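Local coordinates for adhesin (Streptococcus sanguinis SK1 = NCTC 7863, PDB 6VT2), which binds sialylated glycans through tandem Siglec-like modules, by which the streptococcus probably attaches to sialoglycans of its host, at residues Thr249-Thr252 / Leu253-Leu256; Ala321-Thr324 / Asp325-Pro329; Ala358-Thr361 / Gly362-Asn366; Thr394-Ala397 / Asp398-Val401. One frame throughout, in Å; residues are numbered along the deposited sequence.

Contact 1. Residues Thr249-Thr252 / Leu253-Leu256; sequences TYNT and LLGL. With SIA (N-acetyl-alpha-neuraminic acid), chain C.
The Y250 ring is overlapped on one face by the side chain of L254, one turn further along helix 244-255 of the SigLec-like domain. This is an i to i+4 CH-pi contact: L254 CG stands 4.3 Å from the centroid of the Y250 ring and only 15° off its normal. The closest approach is made by the methyl L254 CD1, 3.5 Å from Y250 CE2, so the overlap is shifted toward the rim on the hydroxyl side. Y250 has CG anti to its backbone N (chi1 173°), which swings the ring along the helix surface toward L254; F260 meets this ring edge-to-face. Backbone bonds one turn long hold the pair in step, L254 N reaching Y250 O at 3.0 Å. The next such bond, G255 N to N251 O at 2.9 Å, carries the helix toward its end.

T249 and T252 line the glycan pocket. With OG1 beside its own backbone N (chi1 -57°), T249 can both bond A245 O and present its hydroxyl to the sugar. T252 OG1 is hydrogen-bonded to S248 O, one turn back, and comes within 3.4 Å of sialic acid C9. A direct hydrogen bond from this stretch to the sugar joins T249 OG1 and sialic acid O8, 2.8 Å apart.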
loop_
_atom_site.group_PDB
_atom_site.type_symbol
_atom_site.label_atom_id
_atom_site.label_comp_id
_atom_site.label_asym_id
_atom_site.label_seq_id
_atom_site.Cartn_x
_atom_site.Cartn_y
_atom_site.Cartn_z
ATOM N N THR A 249 -14.642 -6.750 -32.424
ATOM C CA THR A 249 -15.634 -6.278 -31.443
ATOM C C THR A 249 -15.163 -5.011 -30.764
ATOM O O THR A 249 -15.935 -4.040 -30.596
ATOM C CB THR A 249 -15.941 -7.335 -30.408
ATOM O OG1 THR A 249 -16.375 -8.465 -31.147
ATOM C CG2 THR A 249 -17.082 -6.909 -29.457
ATOM N N TYR A 250 -13.904 -5.033 -30.341
ATOM C CA TYR A 250 -13.271 -3.875 -29.755
ATOM C C TYR A 250 -13.405 -2.669 -30.658
ATOM O O TYR A 250 -13.793 -1.602 -30.197
ATOM C CB TYR A 250 -11.818 -4.182 -29.457
ATOM C CG TYR A 250 -10.985 -3.039 -28.993
ATOM C CD1 TYR A 250 -11.151 -2.471 -27.759
ATOM C CD2 TYR A 250 -10.013 -2.522 -29.821
ATOM C CE1 TYR A 250 -10.366 -1.458 -27.354
ATOM C CE2 TYR A 250 -9.215 -1.484 -29.411
ATOM C CZ TYR A 250 -9.391 -0.971 -28.198
ATOM O OH TYR A 250 -8.570 0.057 -27.778
ATOM N N ASN A 251 -13.036 -2.797 -31.935
ATOM C CA ASN A 251 -13.056 -1.669 -32.830
ATOM C C ASN A 251 -14.476 -1.243 -33.126
ATOM O O ASN A 251 -14.705 -0.060 -33.305
ATOM C CB ASN A 251 -12.259 -2.015 -34.085
ATOM C CG ASN A 251 -10.746 -1.965 -33.815
ATOM O OD1 ASN A 251 -10.206 -0.930 -33.480
ATOM N ND2 ASN A 251 -10.083 -3.086 -33.963
ATOM N N THR A 252 -15.439 -2.169 -33.124
ATOM C CA THR A 252 -16.848 -1.791 -33.243
ATOM C C THR A 252 -17.240 -0.899 -32.091
ATOM O O THR A 252 -17.875 0.141 -32.292
ATOM C CB THR A 252 -17.726 -3.020 -33.285
ATOM O OG1 THR A 252 -17.425 -3.777 -34.472
ATOM C CG2 THR A 252 -19.207 -2.650 -33.318
ATOM N N LEU A 253 -16.866 -1.267 -30.881
ATOM C CA LEU A 253 -17.249 -0.391 -29.777
ATOM C C LEU A 253 -16.552 0.948 -29.865
ATOM O O LEU A 253 -17.164 1.997 -29.601
ATOM C CB LEU A 253 -16.950 -1.043 -28.436
ATOM C CG LEU A 253 -17.680 -0.449 -27.257
ATOM C CD1 LEU A 253 -19.107 -0.922 -27.326
ATOM C CD2 LEU A 253 -17.053 -0.813 -25.928
ATOM N N LEU A 254 -15.270 0.964 -30.242
ATOM C CA LEU A 254 -14.628 2.253 -30.459
ATOM C C LEU A 254 -15.405 3.088 -31.470
ATOM O O LEU A 254 -15.502 4.305 -31.342
ATOM C CB LEU A 254 -13.186 2.094 -30.937
ATOM C CG LEU A 254 -12.245 1.526 -29.904
ATOM C CD1 LEU A 254 -10.848 1.437 -30.514
ATOM C CD2 LEU A 254 -12.209 2.325 -28.662
ATOM N N GLY A 255 -15.921 2.454 -32.488
ATOM C CA GLY A 255 -16.632 3.139 -33.546
ATOM C C GLY A 255 -17.889 3.817 -33.083
ATOM O O GLY A 255 -18.344 4.785 -33.692
ATOM N N LEU A 256 -18.464 3.310 -32.023
ATOM C CA LEU A 256 -19.620 3.936 -31.426
ATOM C C LEU A 256 -19.256 5.104 -30.548
ATOM O O LEU A 256 -20.160 5.739 -30.007
ATOM C CB LEU A 256 -20.371 2.935 -30.553
ATOM C CG LEU A 256 -20.987 1.739 -31.233
ATOM C CD1 LEU A 256 -21.711 0.854 -30.182
ATOM C CD2 LEU A 256 -21.926 2.208 -32.291
HETATM C C1 SIA C . -21.280 -10.803 -30.281
HETATM C C2 SIA C . -21.664 -11.049 -31.805
HETATM C C3 SIA C . -23.174 -11.144 -32.069
HETATM C C4 SIA C . -23.898 -9.836 -31.754
HETATM C C5 SIA C . -23.278 -8.669 -32.532
HETATM C C6 SIA C . -21.739 -8.652 -32.356
HETATM C C7 SIA C . -21.014 -7.692 -33.320
HETATM C C8 SIA C . -19.493 -7.976 -33.283
HETATM C C9 SIA C . -18.699 -6.898 -34.009
HETATM C C10 SIA C . -24.548 -6.555 -32.825
HETATM C C11 SIA C . -25.073 -5.286 -32.146
HETATM N N5 SIA C . -23.839 -7.409 -32.045
HETATM O O1A SIA C . -20.296 -10.027 -30.118
HETATM O O1B SIA C . -21.948 -11.407 -29.415
HETATM O O4 SIA C . -25.293 -9.884 -32.105
HETATM O O6 SIA C . -21.165 -9.932 -32.619
HETATM O O7 SIA C . -21.555 -7.813 -34.629
HETATM O O8 SIA C . -19.041 -8.135 -31.936
HETATM O O9 SIA C . -17.353 -7.343 -34.203
HETATM O O10 SIA C . -24.764 -6.782 -34.008
#

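Contact 2. Residues Ala321-Thr324 / Asp325-Pro329. With CA (calcium ion), chain G.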
loop_
_atom_site.group_PDB
_atom_site.type_symbol
_atom_site.label_atom_id
_atom_site.label_comp_id
_atom_site.label_asym_id
_atom_site.label_seq_id
_atom_site.Cartn_x
_atom_site.Cartn_y
_atom_site.Cartn_z
ATOM N N ALA A 321 -29.872 -2.489 -23.113
ATOM C CA ALA A 321 -31.199 -2.472 -22.516
ATOM C C ALA A 321 -31.969 -1.249 -22.958
ATOM O O ALA A 321 -31.424 -0.178 -23.157
ATOM C CB ALA A 321 -31.098 -2.501 -21.017
ATOM N N ASN A 322 -33.272 -1.418 -23.035
ATOM C CA ASN A 322 -34.137 -0.291 -23.305
ATOM C C ASN A 322 -34.280 0.520 -22.045
ATOM O O ASN A 322 -34.325 -0.029 -20.939
ATOM C CB ASN A 322 -35.510 -0.761 -23.736
ATOM C CG ASN A 322 -35.501 -1.476 -25.023
ATOM O OD1 ASN A 322 -34.929 -1.017 -26.011
ATOM N ND2 ASN A 322 -36.118 -2.617 -25.047
ATOM N N GLN A 323 -34.486 1.809 -22.213
ATOM C CA GLN A 323 -34.705 2.657 -21.045
ATOM C C GLN A 323 -35.898 2.245 -20.212
ATOM O O GLN A 323 -35.877 2.439 -18.983
ATOM C CB GLN A 323 -34.848 4.116 -21.474
ATOM C CG GLN A 323 -33.496 4.678 -21.835
ATOM C CD GLN A 323 -33.546 6.120 -22.203
ATOM O OE1 GLN A 323 -34.431 6.887 -21.702
ATOM N NE2 GLN A 323 -32.664 6.531 -23.106
ATOM N N THR A 324 -36.917 1.710 -20.836
ATOM C CA THR A 324 -38.053 1.305 -20.046
ATOM C C THR A 324 -37.658 0.263 -19.028
ATOM O O THR A 324 -38.343 0.127 -18.021
ATOM C CB THR A 324 -39.199 0.843 -20.938
ATOM O OG1 THR A 324 -40.305 0.595 -20.060
ATOM C CG2 THR A 324 -38.880 -0.410 -21.696
ATOM N N ASP A 325 -36.543 -0.443 -19.231
ATOM C CA ASP A 325 -36.134 -1.428 -18.264
ATOM C C ASP A 325 -35.644 -0.797 -16.968
ATOM O O ASP A 325 -35.615 -1.479 -15.937
ATOM C CB ASP A 325 -35.039 -2.305 -18.863
ATOM C CG ASP A 325 -35.495 -3.191 -19.939
ATOM O OD1 ASP A 325 -36.681 -3.188 -20.279
ATOM O OD2 ASP A 325 -34.609 -3.889 -20.516
ATOM N N LYS A 326 -35.261 0.477 -16.965
ATOM C CA LYS A 326 -34.869 1.089 -15.710
ATOM C C LYS A 326 -35.814 2.126 -15.163
ATOM O O LYS A 326 -35.564 2.611 -14.071
ATOM C CB LYS A 326 -33.489 1.721 -15.825
ATOM C CG LYS A 326 -33.434 2.785 -16.802
ATOM C CD LYS A 326 -32.017 3.542 -16.716
ATOM C CE LYS A 326 -31.877 4.454 -15.598
ATOM N NZ LYS A 326 -30.671 5.327 -15.697
ATOM N N TYR A 327 -36.827 2.528 -15.897
ATOM C CA TYR A 327 -37.771 3.539 -15.454
ATOM C C TYR A 327 -39.132 2.925 -15.223
ATOM O O TYR A 327 -39.615 2.155 -16.045
ATOM C CB TYR A 327 -37.936 4.644 -16.544
ATOM C CG TYR A 327 -36.663 5.429 -16.664
ATOM C CD1 TYR A 327 -36.169 6.152 -15.580
ATOM C CD2 TYR A 327 -35.941 5.447 -17.835
ATOM C CE1 TYR A 327 -34.984 6.836 -15.662
ATOM C CE2 TYR A 327 -34.755 6.096 -17.914
ATOM C CZ TYR A 327 -34.278 6.814 -16.841
ATOM O OH TYR A 327 -33.067 7.499 -16.898
ATOM N N THR A 328 -39.786 3.344 -14.143
ATOM C CA THR A 328 -41.171 2.992 -13.862
ATOM C C THR A 328 -41.919 4.292 -13.627
ATOM O O THR A 328 -41.561 5.025 -12.685
ATOM C CB THR A 328 -41.236 2.117 -12.627
ATOM O OG1 THR A 328 -40.534 0.909 -12.912
ATOM C CG2 THR A 328 -42.660 1.777 -12.296
ATOM N N PRO A 329 -42.933 4.596 -14.446
ATOM C CA PRO A 329 -43.727 5.801 -14.206
ATOM C C PRO A 329 -44.420 5.771 -12.856
ATOM O O PRO A 329 -44.900 4.730 -12.408
ATOM C CB PRO A 329 -44.730 5.812 -15.362
ATOM C CG PRO A 329 -44.132 4.915 -16.377
ATOM C CD PRO A 329 -43.333 3.896 -15.684
HETATM CA CA CA G . -40.627 0.441 -17.437
HETATM O O HOH W 1 -37.575 -3.791 -22.758
HETATM O O HOH W 2 -39.812 -0.753 -15.404
HETATM O O HOH W 3 -40.917 -1.875 -18.054
HETATM O O HOH W 4 -42.253 0.191 -15.761
#
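D325 folds back over the turn that leads into it. Its CB sits 3.2 Å from N322 O, the same oxygen that accepts a bond from D325 N, and CG stays beside that oxygen. At the tip the two oxygens part: OD2 comes to 3.8 Å from the methyl A321 CB, whereas OD1 passes the methyl T324 CG2 and takes a hydrogen bond of 2.7 Å from a water to which N322 ND2 donates.

A second turn overlaps the first, K326 N donating to Q323 O at 2.9 Å with the donor 53° out of the carbonyl plane. These turns bring the carbonyls of T324 and Y327, three residues apart in sequence, to bear on the same ion. The hydroxyl of T324 lies anti to its backbone N (chi1 -174°), on the carbonyl side, and this lets one residue chelate the calcium ion through O at 2.4 Å and OG1 at 2.6 Å; OG1 is also hydrogen-bonded to R392 O. Y327 O adds a ligand at 2.4 Å, and three waters and both carboxylate oxygens of D393 complete the shell. Eight oxygen ligands make a characteristic calcium site, here at the junction of the SigLec-like and Atypical Rib domains.

Contact 3. Residues Ala358-Thr361 / Gly362-Asn366; sequences AANT and GNLPN
Two different first torsions make the N360 and N363 amides meet: N360 CG lies beside its backbone N (chi1 -78°), while N363 CG is swung anti to its own (chi1 175°), and the side chains then run side by side in the same direction. Between them the chain makes a type II beta turn at the end of helix 346-360 in the Atypical Rib domain. T361 is extended and G362 has a positive phi of 84°, a conformation that glycine adopts readily because it has no CB to press against T361 O. The turn is closed by N363 N to N360 O, 2.9 Å, and the same oxygen takes L364 N at 3.1 Å, this second donor lying in the carbonyl plane. Thus N360 O is gripped twice, once from above its plane and once within it.

The amides themselves are nearly coplanar, and N363 ND2 also donates to T328 O. N360 OD1 is shared too, since it accepts from N330 N, while N360 ND2 is tied back to V356 O; both ends of this buried amide are therefore satisfied and its flip state is fixed. L364 packs across the same amide, with CD1 3.5 Å from N360 OD1, and on beyond it against Y370 and Y327. The bond that joins the two amides is N363 ND2 to N360 OD1, 2.9 Å, lying in the planes of both groups.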
loop_
_atom_site.group_PDB
_atom_site.type_symbol
_atom_site.label_atom_id
_atom_site.label_comp_id
_atom_site.label_asym_id
_atom_site.label_seq_id
_atom_site.Cartn_x
_atom_site.Cartn_y
_atom_site.Cartn_z
ATOM N N ALA A 358 -46.416 15.981 -13.998
ATOM C CA ALA A 358 -46.071 16.476 -12.670
ATOM C C ALA A 358 -45.626 15.350 -11.755
ATOM O O ALA A 358 -44.775 15.558 -10.894
ATOM C CB ALA A 358 -47.255 17.208 -12.038
ATOM N N ALA A 359 -46.227 14.170 -11.885
ATOM C CA ALA A 359 -45.919 13.050 -11.014
ATOM C C ALA A 359 -44.581 12.415 -11.334
ATOM O O ALA A 359 -44.115 11.551 -10.567
ATOM C CB ALA A 359 -47.008 11.986 -11.117
ATOM N N ASN A 360 -43.994 12.791 -12.448
ATOM C CA ASN A 360 -42.828 12.080 -12.906
ATOM C C ASN A 360 -41.621 12.961 -13.112
ATOM O O ASN A 360 -40.563 12.438 -13.477
ATOM C CB ASN A 360 -43.130 11.318 -14.179
ATOM C CG ASN A 360 -43.861 10.092 -13.872
ATOM O OD1 ASN A 360 -43.267 9.184 -13.361
ATOM N ND2 ASN A 360 -45.203 10.102 -14.029
ATOM N N THR A 361 -41.718 14.264 -12.884
ATOM C CA THR A 361 -40.506 15.073 -12.903
ATOM C C THR A 361 -39.537 14.580 -11.821
ATOM O O THR A 361 -39.930 14.236 -10.702
ATOM C CB THR A 361 -40.847 16.546 -12.728
ATOM O OG1 THR A 361 -41.676 16.728 -11.583
ATOM C CG2 THR A 361 -41.621 17.060 -13.948
ATOM N N GLY A 362 -38.255 14.441 -12.190
ATOM C CA GLY A 362 -37.291 13.861 -11.285
ATOM C C GLY A 362 -37.234 12.355 -11.271
ATOM O O GLY A 362 -36.312 11.799 -10.659
ATOM N N ASN A 363 -38.158 11.679 -11.957
ATOM C CA ASN A 363 -38.186 10.234 -12.046
ATOM C C ASN A 363 -37.879 9.758 -13.454
ATOM O O ASN A 363 -36.901 9.066 -13.664
ATOM C CB ASN A 363 -39.565 9.749 -11.609
ATOM C CG ASN A 363 -39.735 8.279 -11.773
ATOM O OD1 ASN A 363 -38.829 7.503 -11.487
ATOM N ND2 ASN A 363 -40.887 7.870 -12.290
ATOM N N LEU A 364 -38.695 10.107 -14.408
ATOM C CA LEU A 364 -38.474 9.752 -15.801
ATOM C C LEU A 364 -37.590 10.775 -16.462
ATOM O O LEU A 364 -37.450 11.881 -15.960
ATOM C CB LEU A 364 -39.803 9.688 -16.521
ATOM C CG LEU A 364 -40.812 8.754 -15.878
ATOM C CD1 LEU A 364 -42.097 8.744 -16.673
ATOM C CD2 LEU A 364 -40.226 7.418 -15.699
ATOM N N PRO A 365 -37.019 10.424 -17.613
ATOM C CA PRO A 365 -36.226 11.384 -18.375
ATOM C C PRO A 365 -37.029 12.630 -18.652
ATOM O O PRO A 365 -38.241 12.571 -18.846
ATOM C CB PRO A 365 -35.864 10.620 -19.645
ATOM C CG PRO A 365 -35.872 9.213 -19.222
ATOM C CD PRO A 365 -36.998 9.085 -18.225
ATOM N N ASN A 366 -36.336 13.759 -18.656
ATOM C CA ASN A 366 -37.000 15.005 -18.936
ATOM C C ASN A 366 -37.503 15.057 -20.358
ATOM O O ASN A 366 -38.332 15.925 -20.659
ATOM C CB ASN A 366 -36.082 16.176 -18.703
ATOM C CG ASN A 366 -35.661 16.325 -17.244
ATOM O OD1 ASN A 366 -36.423 16.088 -16.319
ATOM N ND2 ASN A 366 -34.456 16.691 -17.045
#

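Contact 4. Residues Thr394-Ala397 / Asp398-Val401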
loop_
_atom_site.group_PDB
_atom_site.type_symbol
_atom_site.label_atom_id
_atom_site.label_comp_id
_atom_site.label_asym_id
_atom_site.label_seq_id
_atom_site.Cartn_x
_atom_site.Cartn_y
_atom_site.Cartn_z
ATOM N N THR A 394 -46.870 1.799 -20.073
ATOM C CA THR A 394 -48.280 2.150 -20.154
ATOM C C THR A 394 -48.771 2.455 -18.756
ATOM O O THR A 394 -48.503 1.698 -17.814
ATOM C CB THR A 394 -49.093 1.021 -20.753
ATOM O OG1 THR A 394 -48.663 0.766 -22.087
ATOM C CG2 THR A 394 -50.620 1.456 -20.761
ATOM N N ILE A 395 -49.443 3.570 -18.588
ATOM C CA ILE A 395 -50.188 3.816 -17.332
ATOM C C ILE A 395 -51.653 3.529 -17.683
ATOM O O ILE A 395 -52.161 4.170 -18.545
ATOM C CB ILE A 395 -50.001 5.236 -16.861
ATOM C CG1 ILE A 395 -48.520 5.586 -16.739
ATOM C CG2 ILE A 395 -50.770 5.521 -15.605
ATOM C CD1 ILE A 395 -48.280 7.006 -16.455
ATOM N N THR A 396 -52.278 2.610 -16.987
ATOM C CA THR A 396 -53.643 2.194 -17.339
ATOM C C THR A 396 -54.661 3.262 -16.963
ATOM O O THR A 396 -54.414 4.016 -16.113
ATOM C CB THR A 396 -53.931 0.827 -16.727
ATOM O OG1 THR A 396 -53.723 0.959 -15.332
ATOM C CG2 THR A 396 -53.029 -0.229 -17.292
ATOM N N ALA A 397 -55.797 3.223 -17.636
ATOM C CA ALA A 397 -56.889 4.195 -17.493
ATOM C C ALA A 397 -57.492 4.116 -16.088
ATOM O O ALA A 397 -57.822 5.119 -15.595
ATOM C CB ALA A 397 -57.907 3.974 -18.564
ATOM N N ASP A 398 -57.378 3.006 -15.368
ATOM C CA ASP A 398 -57.826 2.978 -13.972
ATOM C C ASP A 398 -56.912 3.820 -13.078
ATOM O O ASP A 398 -57.298 4.129 -12.020
ATOM C CB ASP A 398 -58.026 1.558 -13.470
ATOM C CG ASP A 398 -56.786 0.726 -13.495
ATOM O OD1 ASP A 398 -55.810 1.214 -13.897
ATOM O OD2 ASP A 398 -56.841 -0.405 -13.025
ATOM N N ARG A 399 -55.720 4.187 -13.529
ATOM C CA ARG A 399 -54.885 5.061 -12.773
ATOM C C ARG A 399 -54.990 6.495 -13.207
ATOM O O ARG A 399 -54.379 7.357 -12.576
ATOM C CB ARG A 399 -53.416 4.647 -12.944
ATOM C CG ARG A 399 -53.178 3.175 -12.605
ATOM C CD ARG A 399 -52.487 3.026 -11.318
ATOM N NE ARG A 399 -52.147 1.632 -11.052
ATOM C CZ ARG A 399 -52.371 1.019 -9.891
ATOM N NH1 ARG A 399 -52.941 1.679 -8.882
ATOM N NH2 ARG A 399 -52.024 -0.253 -9.741
ATOM N N THR A 400 -55.800 6.803 -14.229
ATOM C CA THR A 400 -55.809 8.172 -14.714
ATOM C C THR A 400 -57.185 8.791 -14.830
ATOM O O THR A 400 -57.309 10.000 -14.656
ATOM C CB THR A 400 -55.197 8.266 -16.110
ATOM O OG1 THR A 400 -55.953 7.422 -16.978
ATOM C CG2 THR A 400 -53.721 7.810 -16.111
ATOM N N VAL A 401 -58.195 7.975 -15.098
ATOM C CA VAL A 401 -59.534 8.407 -15.482
ATOM C C VAL A 401 -60.510 8.125 -14.358
ATOM O O VAL A 401 -60.440 7.060 -13.731
ATOM C CB VAL A 401 -59.966 7.647 -16.750
ATOM C CG1 VAL A 401 -61.438 7.726 -16.982
ATOM C CG2 VAL A 401 -59.225 8.184 -17.976
HETATM O O HOH W 5 -52.262 -0.304 -13.152
#
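The D398 carboxylate is met at OD1 on its syn side by the hydroxyl of T396, a short bond of 2.5 Å from T396 OG1 to D398 OD1, with the donor 23° out of the carboxylate plane. The second flat group, the R399 guanidinium, is engaged through its NE rather than over a face: R399 NE donates to a water at 2.9 Å, and that water donates to T396 OG1, also at 2.9 Å. The polar run from NE through water and hydroxyl to carboxylate therefore has one consistent direction, which would be expected to strengthen each bond. T396 holds its hydroxyl between its backbone N and carbonyl carbon (chi1 57°), which places OG1 beside D398 OD1 and alongside R399 CG, 3.6 Å from T396 OG1.

Beneath these side chains the backbone tightens into a 3-10 segment. Its i to i+3 bonds are R399 N to T396 O at 2.9 Å and T400 N to A397 O at 3.0 Å; V401 N adds an i to i+4 bond to A397 O, 2.9 Å, as the segment ends. The two donors to A397 O differ in approach: T400 N lies 60° out of the carbonyl plane, V401 N nearly along the C=O axis. On the inner side the I395 CG2 methyl packs on T400 CG2, 3.8 Å away, where V378 and helix 346-360 also close in, and T400 OG1 is bonded to G376 O. The stretch is a 3-10 connection, leading from the outer strand 392-395 of the three-stranded antiparallel sheet to strand 401-403 in the Atypical Rib domain.

In the fold
From the N terminus the four contacts follow in series, each a local turn of continuous chain; none nests within or crosses another. Contact 1 lies on the helix of the second SigLec-like domain that borders the glycan, its centre about 25 Å from that of contact 2. Contact 2 then leaves strand 314-321 and passes into the Atypical Rib domain. There it meets contact 3, which turns the chain out of helix 346-360: the Y327 ring packs on P365, and P329 CA approaches N360 OD1. Contact 4 closes the step after strand 392-395, where P329 CB touches I395 CD1. Segment 325-329 thus joins the helix end to the sheet, whereas contacts 3 and 4 do not touch.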